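Local coordinates for N-terminal acetyltransferase B complex subunit NAT3 (Candida albicans, PDB 5K04), which serves as the GNAT-family subunit of the NatB complex, in which it probably transfers acetyl groups from acetyl-CoA to protein N-termini, at residues His72-Ala77 against Phe108-Val113; Tyr129-Arg134 against Phe157-Leu162; Gln41-Ser46 against Tyr57-Thr62. All blocks are in the same frame, centred on the assembly; numbering follows the deposited sequence.

Interaction 1. Residues His72-Ala77 against Phe108-Val113; sequences HTHITA and FIDLFV
The parallel pairing at the middle of the GNAT sheet, a beta-alpha-beta crossover between strands 70-80 and 108-114 with helix 89-96 in the connection, brings Thr73 beside Ile109 and His74 beside Asp110. Three backbone bonds alternate across it: Thr73 N to Phe108 O, Asp110 N to Thr73 O (2.9 Å) and Ile75 N to Asp110 O. On the face with the histidines, CB of His72 sits over the centre of the Phe108 ring, 3.5 Å from its centroid, while the two ring planes, 13° apart, are offset and overlap little. Asp110 OD1 accepts from His74 ND1 at 2.8 Å; the donor comes from above the carboxylate plane, and that plane is turned 62° from the imidazole. With CG anti to the backbone N (chi1 -179°), the His74 ring also presents its CE1 edge to one face of Phe112, an offset edge-to-face pair with CE1 3.6 Å from Phe112 CE2. On the opposite face, Ile75 CD1 touches Ile109 CG2 at 4.0 Å, and Leu111, alongside Ile75, lies near Tyr124 of the CoA site. Where the strands begin to diverge, one water bridges the gap, donating to Ile75 O (2.8 Å) and accepting from Phe112 N (3.2 Å).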
loop_
_atom_site.group_PDB
_atom_site.type_symbol
_atom_site.label_atom_id
_atom_site.label_comp_id
_atom_site.label_asym_id
_atom_site.label_seq_id
_atom_site.Cartn_x
_atom_site.Cartn_y
_atom_site.Cartn_z
ATOM N N HIS B 72 -22.736 -20.283 -14.198
ATOM C CA HIS B 72 -23.338 -19.506 -13.127
ATOM C C HIS B 72 -22.317 -18.504 -12.610
ATOM O O HIS B 72 -21.109 -18.668 -12.797
ATOM C CB HIS B 72 -23.813 -20.394 -11.986
ATOM C CG HIS B 72 -22.700 -21.026 -11.221
ATOM N ND1 HIS B 72 -22.287 -20.565 -9.989
ATOM C CD2 HIS B 72 -21.904 -22.080 -11.516
ATOM C CE1 HIS B 72 -21.288 -21.313 -9.554
ATOM N NE2 HIS B 72 -21.034 -22.237 -10.465
ATOM N N THR B 73 -22.815 -17.456 -11.954
ATOM C CA THR B 73 -21.949 -16.494 -11.292
ATOM C C THR B 73 -21.864 -16.817 -9.806
ATOM O O THR B 73 -22.777 -17.404 -9.214
ATOM C CB THR B 73 -22.416 -15.046 -11.480
ATOM O OG1 THR B 73 -23.409 -14.740 -10.516
ATOM C CG2 THR B 73 -23.015 -14.872 -12.837
ATOM N N HIS B 74 -20.737 -16.434 -9.213
ATOM C CA HIS B 74 -20.444 -16.720 -7.821
ATOM C C HIS B 74 -19.946 -15.449 -7.158
ATOM O O HIS B 74 -19.071 -14.765 -7.701
ATOM C CB HIS B 74 -19.398 -17.829 -7.681
ATOM C CG HIS B 74 -19.085 -18.168 -6.260
ATOM N ND1 HIS B 74 -19.810 -19.098 -5.544
ATOM C CD2 HIS B 74 -18.149 -17.680 -5.412
ATOM C CE1 HIS B 74 -19.323 -19.177 -4.318
ATOM N NE2 HIS B 74 -18.323 -18.320 -4.209
ATOM N N ILE B 75 -20.521 -15.129 -6.000
ATOM C CA ILE B 75 -20.047 -14.024 -5.171
ATOM C C ILE B 75 -18.961 -14.554 -4.238
ATOM O O ILE B 75 -19.203 -15.496 -3.476
ATOM C CB ILE B 75 -21.199 -13.400 -4.371
ATOM C CG1 ILE B 75 -22.197 -12.715 -5.300
ATOM C CG2 ILE B 75 -20.653 -12.399 -3.378
ATOM C CD1 ILE B 75 -23.548 -12.483 -4.650
ATOM N N THR B 76 -17.766 -13.961 -4.292
ATOM C CA THR B 76 -16.714 -14.326 -3.349
ATOM C C THR B 76 -16.568 -13.342 -2.200
ATOM O O THR B 76 -16.295 -13.761 -1.076
ATOM C CB THR B 76 -15.367 -14.477 -4.060
ATOM O OG1 THR B 76 -14.823 -13.191 -4.350
ATOM C CG2 THR B 76 -15.582 -15.204 -5.317
ATOM N N ALA B 77 -16.772 -12.049 -2.444
ATOM C CA ALA B 77 -16.620 -11.064 -1.376
ATOM C C ALA B 77 -17.506 -9.841 -1.609
ATOM O O ALA B 77 -17.479 -9.236 -2.689
ATOM C CB ALA B 77 -15.151 -10.632 -1.247
ATOM N N PHE B 108 -27.703 -18.788 -12.740
ATOM C CA PHE B 108 -28.018 -18.340 -11.393
ATOM C C PHE B 108 -26.791 -17.681 -10.796
ATOM O O PHE B 108 -25.690 -17.758 -11.345
ATOM C CB PHE B 108 -28.490 -19.501 -10.510
ATOM C CG PHE B 108 -27.481 -20.603 -10.357
ATOM C CD1 PHE B 108 -26.522 -20.548 -9.354
ATOM C CD2 PHE B 108 -27.496 -21.698 -11.213
ATOM C CE1 PHE B 108 -25.585 -21.563 -9.209
ATOM C CE2 PHE B 108 -26.563 -22.723 -11.073
ATOM C CZ PHE B 108 -25.605 -22.653 -10.067
ATOM N N ILE B 109 -27.004 -17.028 -9.653
ATOM C CA ILE B 109 -25.932 -16.525 -8.805
ATOM C C ILE B 109 -25.944 -17.343 -7.520
ATOM O O ILE B 109 -27.006 -17.567 -6.928
ATOM C CB ILE B 109 -26.087 -15.024 -8.511
ATOM C CG1 ILE B 109 -26.408 -14.247 -9.797
ATOM C CG2 ILE B 109 -24.809 -14.477 -7.867
ATOM C CD1 ILE B 109 -26.581 -12.731 -9.592
ATOM N N ASP B 110 -24.773 -17.825 -7.115
ATOM C CA ASP B 110 -24.633 -18.524 -5.849
ATOM C C ASP B 110 -23.566 -17.839 -4.994
ATOM O O ASP B 110 -22.875 -16.908 -5.433
ATOM C CB ASP B 110 -24.315 -20.012 -6.071
ATOM C CG ASP B 110 -22.840 -20.283 -6.287
ATOM O OD1 ASP B 110 -22.159 -19.457 -6.931
ATOM O OD2 ASP B 110 -22.356 -21.324 -5.802
ATOM N N LEU B 111 -23.430 -18.337 -3.767
ATOM C CA LEU B 111 -22.573 -17.760 -2.747
ATOM C C LEU B 111 -22.552 -18.714 -1.569
ATOM O O LEU B 111 -23.443 -19.552 -1.404
ATOM C CB LEU B 111 -23.073 -16.388 -2.291
ATOM C CG LEU B 111 -24.509 -16.454 -1.759
ATOM C CD1 LEU B 111 -24.581 -16.614 -0.231
ATOM C CD2 LEU B 111 -25.307 -15.265 -2.200
ATOM N N PHE B 112 -21.548 -18.538 -0.727
ATOM C CA PHE B 112 -21.406 -19.308 0.496
ATOM C C PHE B 112 -21.595 -18.381 1.679
ATOM O O PHE B 112 -20.961 -17.325 1.747
ATOM C CB PHE B 112 -20.037 -19.978 0.583
ATOM C CG PHE B 112 -19.781 -20.998 -0.501
ATOM C CD1 PHE B 112 -20.714 -21.980 -0.796
ATOM C CD2 PHE B 112 -18.597 -20.981 -1.206
ATOM C CE1 PHE B 112 -20.476 -22.915 -1.771
ATOM C CE2 PHE B 112 -18.345 -21.920 -2.189
ATOM C CZ PHE B 112 -19.294 -22.890 -2.473
ATOM N N VAL B 113 -22.466 -18.780 2.602
ATOM C CA VAL B 113 -22.628 -18.137 3.899
ATOM C C VAL B 113 -22.421 -19.200 4.968
ATOM O O VAL B 113 -22.956 -20.311 4.858
ATOM C CB VAL B 113 -24.014 -17.466 4.042
ATOM C CG1 VAL B 113 -24.247 -17.010 5.456
ATOM C CG2 VAL B 113 -24.098 -16.263 3.138
HETATM O O HOH W 1 -19.271 -16.327 -0.838
#

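Interaction 2. Residues Tyr129-Arg134 against Phe157-Leu162; sequences YSVFRR and FDMRKL. Unlike the reference sequence in segment 157-162: Leu162 (reference Ser).
Phe132 and Arg160 stack flat across this antiparallel strand pair, the guanidinium and ring planes 2° apart. Arg160 CZ lies 3.6 Å from the centroid of the Phe132 ring, offset toward its rim, a cation-pi contact; Arg160 CD adds a CH-pi contact over the same face. Extended from CG to NE, Arg160 also takes a long salt bridge at NE from Asp158 OD2 (3.5 Å). Phe132 CG is anti to the backbone N (chi1 180°), setting the ring beside the Arg160 chain. In a classic beta bulge, Phe132 and Arg133 both face Asp158, whose O accepts Phe132 N at 2.8 Å and, weakly, Arg133 N at 3.3 Å. Lys161 instead crosses Tyr129 at about a right angle, its CB centred over the phenol face, 3.6 Å from the centroid. The extended lysine chain carries NZ on to a salt bridge with Glu98. On the face shared by Val131, Met159 and Phe157, Val131 CG1 reaches Phe157 CD1 obliquely at 3.8 Å, and Val131 CG2 meets Met159 CG. Helix 118-126 packs against these three through Arg121. Strand 130-135 is the sheet's edge within this chain; strand 156-162 separates it from strand 108-114, where Phe108 makes a cation-pi contact with Arg160.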
loop_
_atom_site.group_PDB
_atom_site.type_symbol
_atom_site.label_atom_id
_atom_site.label_comp_id
_atom_site.label_asym_id
_atom_site.label_seq_id
_atom_site.Cartn_x
_atom_site.Cartn_y
_atom_site.Cartn_z
ATOM N N TYR B 129 -32.305 -14.792 -2.743
ATOM C CA TYR B 129 -31.550 -16.033 -2.669
ATOM C C TYR B 129 -32.240 -16.991 -1.711
ATOM O O TYR B 129 -32.909 -16.570 -0.766
ATOM C CB TYR B 129 -30.115 -15.782 -2.200
ATOM C CG TYR B 129 -29.274 -15.006 -3.186
ATOM C CD1 TYR B 129 -29.438 -13.635 -3.330
ATOM C CD2 TYR B 129 -28.309 -15.643 -3.967
ATOM C CE1 TYR B 129 -28.679 -12.917 -4.233
ATOM C CE2 TYR B 129 -27.537 -14.932 -4.873
ATOM C CZ TYR B 129 -27.729 -13.564 -4.999
ATOM O OH TYR B 129 -27.007 -12.829 -5.900
ATOM N N SER B 130 -32.063 -18.293 -1.957
ATOM C CA SER B 130 -32.548 -19.323 -1.042
ATOM C C SER B 130 -31.465 -20.373 -0.826
ATOM O O SER B 130 -30.634 -20.625 -1.703
ATOM C CB SER B 130 -33.855 -19.996 -1.546
ATOM O OG SER B 130 -33.762 -20.353 -2.912
ATOM N N VAL B 131 -31.475 -20.966 0.368
ATOM C CA VAL B 131 -30.499 -21.998 0.696
ATOM C C VAL B 131 -30.716 -23.197 -0.207
ATOM O O VAL B 131 -31.794 -23.804 -0.211
ATOM C CB VAL B 131 -30.599 -22.411 2.166
ATOM C CG1 VAL B 131 -29.915 -23.747 2.350
ATOM C CG2 VAL B 131 -29.979 -21.349 3.092
ATOM N N PHE B 132 -29.679 -23.558 -0.959
ATOM C CA PHE B 132 -29.692 -24.693 -1.872
ATOM C C PHE B 132 -29.106 -25.957 -1.248
ATOM O O PHE B 132 -29.669 -27.042 -1.414
ATOM C CB PHE B 132 -28.926 -24.328 -3.157
ATOM C CG PHE B 132 -28.869 -25.432 -4.187
ATOM C CD1 PHE B 132 -29.985 -25.731 -4.972
ATOM C CD2 PHE B 132 -27.691 -26.142 -4.401
ATOM C CE1 PHE B 132 -29.936 -26.729 -5.926
ATOM C CE2 PHE B 132 -27.632 -27.153 -5.357
ATOM C CZ PHE B 132 -28.757 -27.449 -6.121
ATOM N N ARG B 133 -28.006 -25.847 -0.508
ATOM C CA ARG B 133 -27.314 -27.043 -0.048
ATOM C C ARG B 133 -26.287 -26.671 1.016
ATOM O O ARG B 133 -25.594 -25.657 0.896
ATOM C CB ARG B 133 -26.638 -27.774 -1.226
ATOM C CG ARG B 133 -25.821 -28.987 -0.826
ATOM C CD ARG B 133 -26.066 -30.233 -1.684
ATOM N NE ARG B 133 -25.607 -30.082 -3.055
ATOM C CZ ARG B 133 -25.264 -31.085 -3.866
ATOM N NH1 ARG B 133 -25.288 -32.349 -3.460
ATOM N NH2 ARG B 133 -24.878 -30.807 -5.104
ATOM N N ARG B 134 -26.197 -27.505 2.052
ATOM C CA ARG B 134 -25.156 -27.373 3.058
ATOM C C ARG B 134 -23.871 -28.015 2.549
ATOM O O ARG B 134 -23.897 -29.090 1.942
ATOM C CB ARG B 134 -25.595 -28.026 4.364
ATOM C CG ARG B 134 -24.645 -27.766 5.515
ATOM C CD ARG B 134 -24.993 -28.598 6.743
ATOM N NE ARG B 134 -25.766 -27.843 7.724
ATOM C CZ ARG B 134 -25.318 -27.480 8.925
ATOM N NH1 ARG B 134 -26.109 -26.798 9.742
ATOM N NH2 ARG B 134 -24.090 -27.808 9.312
ATOM N N PHE B 157 -23.738 -22.622 3.916
ATOM C CA PHE B 157 -24.878 -22.756 3.028
ATOM C C PHE B 157 -24.494 -22.177 1.671
ATOM O O PHE B 157 -24.107 -21.007 1.583
ATOM C CB PHE B 157 -26.100 -22.029 3.589
ATOM C CG PHE B 157 -26.714 -22.692 4.778
ATOM C CD1 PHE B 157 -26.952 -24.052 4.780
ATOM C CD2 PHE B 157 -27.068 -21.948 5.899
ATOM C CE1 PHE B 157 -27.533 -24.671 5.877
ATOM C CE2 PHE B 157 -27.650 -22.566 7.006
ATOM C CZ PHE B 157 -27.884 -23.928 6.994
ATOM N N ASP B 158 -24.569 -23.002 0.631
ATOM C CA ASP B 158 -24.645 -22.479 -0.724
ATOM C C ASP B 158 -26.051 -21.958 -0.949
ATOM O O ASP B 158 -27.023 -22.711 -0.821
ATOM C CB ASP B 158 -24.313 -23.553 -1.754
ATOM C CG ASP B 158 -24.332 -23.021 -3.179
ATOM O OD1 ASP B 158 -23.371 -22.316 -3.550
ATOM O OD2 ASP B 158 -25.300 -23.293 -3.920
ATOM N N MET B 159 -26.156 -20.667 -1.256
ATOM C CA MET B 159 -27.417 -19.996 -1.525
ATOM C C MET B 159 -27.453 -19.608 -2.995
ATOM O O MET B 159 -26.448 -19.155 -3.552
ATOM C CB MET B 159 -27.583 -18.750 -0.641
ATOM C CG MET B 159 -27.499 -19.042 0.863
ATOM S SD MET B 159 -27.743 -17.630 1.904
ATOM C CE MET B 159 -29.460 -17.432 1.624
ATOM N N ARG B 160 -28.611 -19.785 -3.620
ATOM C CA ARG B 160 -28.758 -19.523 -5.039
ATOM C C ARG B 160 -29.919 -18.579 -5.309
ATOM O O ARG B 160 -30.919 -18.567 -4.586
ATOM C CB ARG B 160 -28.980 -20.806 -5.807
ATOM C CG ARG B 160 -27.791 -21.696 -5.873
ATOM C CD ARG B 160 -28.180 -22.936 -6.637
ATOM N NE ARG B 160 -27.038 -23.793 -6.918
ATOM C CZ ARG B 160 -27.053 -24.746 -7.845
ATOM N NH1 ARG B 160 -28.143 -24.945 -8.571
ATOM N NH2 ARG B 160 -25.979 -25.493 -8.045
ATOM N N LYS B 161 -29.758 -17.779 -6.368
ATOM C CA LYS B 161 -30.832 -16.971 -6.940
ATOM C C LYS B 161 -30.893 -17.236 -8.438
ATOM O O LYS B 161 -29.982 -16.848 -9.179
ATOM C CB LYS B 161 -30.626 -15.483 -6.680
ATOM C CG LYS B 161 -31.670 -14.619 -7.382
ATOM C CD LYS B 161 -31.614 -13.195 -6.844
ATOM C CE LYS B 161 -32.673 -12.287 -7.467
ATOM N NZ LYS B 161 -32.360 -10.856 -7.152
ATOM N N LEU B 162 -31.960 -17.897 -8.879
ATOM C CA LEU B 162 -32.170 -18.105 -10.305
ATOM C C LEU B 162 -32.336 -16.774 -11.014
ATOM O O LEU B 162 -32.983 -15.854 -10.508
ATOM C CB LEU B 162 -33.400 -18.974 -10.551
ATOM C CG LEU B 162 -33.137 -20.462 -10.643
ATOM C CD1 LEU B 162 -34.385 -21.199 -10.240
ATOM C CD2 LEU B 162 -32.753 -20.813 -12.073
#

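Interaction 3. Residues Gln41-Ser46 against Tyr57-Thr62; sequences QLFYKS and YMMAKT
Met59 lies over one face of the Phe43 ring, its CG 3.5 Å from the ring centroid and displaced toward the rim, while Met58 CB lies over one face of the Tyr44 ring, 4.0 Å from the Tyr44 centroid. The two methionines follow each other in strand 53-65 and so serve opposite faces of the sheet, each running alongside the aromatic residue it pairs with. Phe43 has CG anti to the backbone N (chi1 -164°), which leans its ring toward the neighbouring strand, with CE1 the ring atom nearest Met59 CG. Met59 SD then stands obliquely to the ring, 4.4 Å from the Phe43 centroid, a Met-aromatic contact, and the bend at its last torsion returns CE toward Phe43 CE2. Tyr57 runs alongside Phe43 and touches its CE1 through CD1 (4.0 Å). On the other side of the sheet, Tyr44 CG is held between its backbone N and carbonyl carbon (chi1 48°), laying the phenol along Met58, whose CG approaches Tyr44 CZ at 3.5 Å.

Behind these side chains, Tyr44 and Met58 form a hydrogen-bonded antiparallel pair. Met58 N donates almost straight to Tyr44 O (2.9 Å), and Tyr44 N returns a longer bond to Met58 O at 3.2 Å. A further bond, Ala60 N to Leu42 O, extends the pairing beyond the flanking non-hydrogen-bonded pair Phe43-Met59, and Leu42 CD1 continues the apolar contact to Thr62 CG2 (3.9 Å).

The contact belongs to the beta hairpin of strands 43-48 and 53-65. Tyr32 of helix 29-38 touches Phe43 and Met59 on one face, and Phe7 stacks on Phe43. On the Tyr44 face, the hydroxyl bonds to Leu93 O in helix 89-96; strand 70-80 borders strand 53-65 on its far side from strand 43-48.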
loop_
_atom_site.group_PDB
_atom_site.type_symbol
_atom_site.label_atom_id
_atom_site.label_comp_id
_atom_site.label_asym_id
_atom_site.label_seq_id
_atom_site.Cartn_x
_atom_site.Cartn_y
_atom_site.Cartn_z
ATOM N N GLN B 41 -15.098 -7.121 -15.017
ATOM C CA GLN B 41 -16.330 -6.366 -14.790
ATOM C C GLN B 41 -17.031 -6.730 -13.481
ATOM O O GLN B 41 -17.932 -5.997 -13.052
ATOM C CB GLN B 41 -17.299 -6.573 -15.950
ATOM C CG GLN B 41 -16.810 -6.022 -17.276
ATOM C CD GLN B 41 -17.908 -5.980 -18.336
ATOM O OE1 GLN B 41 -19.048 -5.598 -18.055
ATOM N NE2 GLN B 41 -17.555 -6.361 -19.570
ATOM N N LEU B 42 -16.654 -7.846 -12.853
ATOM C CA LEU B 42 -17.316 -8.362 -11.661
ATOM C C LEU B 42 -16.552 -7.986 -10.401
ATOM O O LEU B 42 -16.765 -8.569 -9.334
ATOM C CB LEU B 42 -17.495 -9.880 -11.766
ATOM C CG LEU B 42 -18.138 -10.422 -13.067
ATOM C CD1 LEU B 42 -18.621 -11.863 -12.908
ATOM C CD2 LEU B 42 -19.285 -9.552 -13.552
ATOM N N PHE B 43 -15.666 -7.010 -10.517
ATOM C CA PHE B 43 -14.872 -6.500 -9.406
ATOM C C PHE B 43 -15.026 -4.981 -9.494
ATOM O O PHE B 43 -14.329 -4.292 -10.252
ATOM C CB PHE B 43 -13.416 -6.974 -9.497
ATOM C CG PHE B 43 -12.626 -6.818 -8.211
ATOM C CD1 PHE B 43 -13.125 -6.079 -7.144
ATOM C CD2 PHE B 43 -11.366 -7.405 -8.087
ATOM C CE1 PHE B 43 -12.396 -5.928 -5.978
ATOM C CE2 PHE B 43 -10.626 -7.268 -6.919
ATOM C CZ PHE B 43 -11.149 -6.526 -5.858
ATOM N N TYR B 44 -15.984 -4.472 -8.735
ATOM C CA TYR B 44 -16.295 -3.056 -8.733
ATOM C C TYR B 44 -16.483 -2.593 -7.297
ATOM O O TYR B 44 -16.710 -3.386 -6.376
ATOM C CB TYR B 44 -17.549 -2.734 -9.564
ATOM C CG TYR B 44 -18.719 -3.637 -9.270
ATOM C CD1 TYR B 44 -19.635 -3.329 -8.266
ATOM C CD2 TYR B 44 -18.919 -4.797 -9.998
ATOM C CE1 TYR B 44 -20.735 -4.170 -8.005
ATOM C CE2 TYR B 44 -20.005 -5.649 -9.740
ATOM C CZ TYR B 44 -20.901 -5.331 -8.746
ATOM O OH TYR B 44 -21.950 -6.182 -8.490
ATOM N N LYS B 45 -16.397 -1.283 -7.137
ATOM C CA LYS B 45 -16.396 -0.653 -5.839
ATOM C C LYS B 45 -17.487 0.405 -5.786
ATOM O O LYS B 45 -17.880 0.991 -6.805
ATOM C CB LYS B 45 -15.036 -0.010 -5.533
ATOM C CG LYS B 45 -14.622 1.084 -6.534
ATOM C CD LYS B 45 -13.398 1.852 -6.040
ATOM C CE LYS B 45 -12.965 2.940 -7.011
ATOM N NZ LYS B 45 -11.697 3.571 -6.506
ATOM N N SER B 46 -17.986 0.618 -4.578
ATOM C CA SER B 46 -18.850 1.746 -4.298
ATOM C C SER B 46 -17.987 2.887 -3.792
ATOM O O SER B 46 -16.933 2.671 -3.186
ATOM C CB SER B 46 -19.932 1.389 -3.272
ATOM O OG SER B 46 -19.375 0.914 -2.048
ATOM N N TYR B 57 -16.980 -2.914 -1.785
ATOM C CA TYR B 57 -16.682 -3.522 -3.072
ATOM C C TYR B 57 -17.326 -4.897 -3.176
ATOM O O TYR B 57 -17.730 -5.503 -2.181
ATOM C CB TYR B 57 -15.167 -3.620 -3.343
ATOM C CG TYR B 57 -14.337 -4.376 -2.307
ATOM C CD1 TYR B 57 -14.180 -5.756 -2.367
ATOM C CD2 TYR B 57 -13.675 -3.685 -1.297
ATOM C CE1 TYR B 57 -13.405 -6.431 -1.425
ATOM C CE2 TYR B 57 -12.909 -4.330 -0.361
ATOM C CZ TYR B 57 -12.767 -5.704 -0.422
ATOM O OH TYR B 57 -11.990 -6.318 0.532
ATOM N N MET B 58 -17.435 -5.347 -4.432
ATOM C CA MET B 58 -17.912 -6.666 -4.814
ATOM C C MET B 58 -16.843 -7.357 -5.654
ATOM O O MET B 58 -16.300 -6.759 -6.590
ATOM C CB MET B 58 -19.214 -6.575 -5.617
ATOM C CG MET B 58 -19.374 -7.710 -6.609
ATOM S SD MET B 58 -19.588 -9.251 -5.778
ATOM C CE MET B 58 -21.061 -8.789 -5.003
ATOM N N MET B 59 -16.507 -8.594 -5.277
ATOM C CA MET B 59 -15.688 -9.490 -6.079
ATOM C C MET B 59 -16.562 -10.684 -6.397
ATOM O O MET B 59 -17.013 -11.385 -5.486
ATOM C CB MET B 59 -14.418 -9.945 -5.349
ATOM C CG MET B 59 -13.567 -8.821 -4.777
ATOM S SD MET B 59 -12.349 -9.418 -3.637
ATOM C CE MET B 59 -11.566 -10.438 -4.780
ATOM N N ALA B 60 -16.829 -10.895 -7.678
ATOM C CA ALA B 60 -17.587 -12.043 -8.127
ATOM C C ALA B 60 -16.878 -12.659 -9.330
ATOM O O ALA B 60 -15.947 -12.083 -9.899
ATOM C CB ALA B 60 -19.038 -11.658 -8.467
ATOM N N LYS B 61 -17.341 -13.842 -9.725
ATOM C CA LYS B 61 -16.762 -14.547 -10.860
ATOM C C LYS B 61 -17.852 -15.360 -11.542
ATOM O O LYS B 61 -18.964 -15.504 -11.023
ATOM C CB LYS B 61 -15.607 -15.460 -10.423
ATOM C CG LYS B 61 -15.979 -16.455 -9.311
ATOM C CD LYS B 61 -14.982 -17.613 -9.218
ATOM C CE LYS B 61 -15.168 -18.361 -7.911
ATOM N NZ LYS B 61 -14.215 -19.487 -7.780
ATOM N N THR B 62 -17.520 -15.892 -12.722
ATOM C CA THR B 62 -18.355 -16.886 -13.387
ATOM C C THR B 62 -17.596 -18.202 -13.485
ATOM O O THR B 62 -16.366 -18.225 -13.515
ATOM C CB THR B 62 -18.818 -16.447 -14.803
ATOM O OG1 THR B 62 -17.688 -16.315 -15.664
ATOM C CG2 THR B 62 -19.660 -15.135 -14.759
#

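How the interactions relate
From the N terminus, interaction 3 comes first and closes the short hairpin loop between strands 43-48 and 53-65. The chain then turns into strand 70-80, which pairs with strand 53-65, so interaction 1 adjoins interaction 3 through backbone contacts such as His74 N to Lys61 O. Interaction 1 closes the longer helical connection before strand 108-114. Interaction 2 last closes the excursion from 129-134 to 157-162, inserting strand 156-162 between strands 108-114 and 130-135. The three loops lie in series, neither nested nor crossed. Interactions 1 and 2 meet along strands 108-114 and 156-162; interactions 2 and 3, with centres about 20 Å apart, share only the sheet.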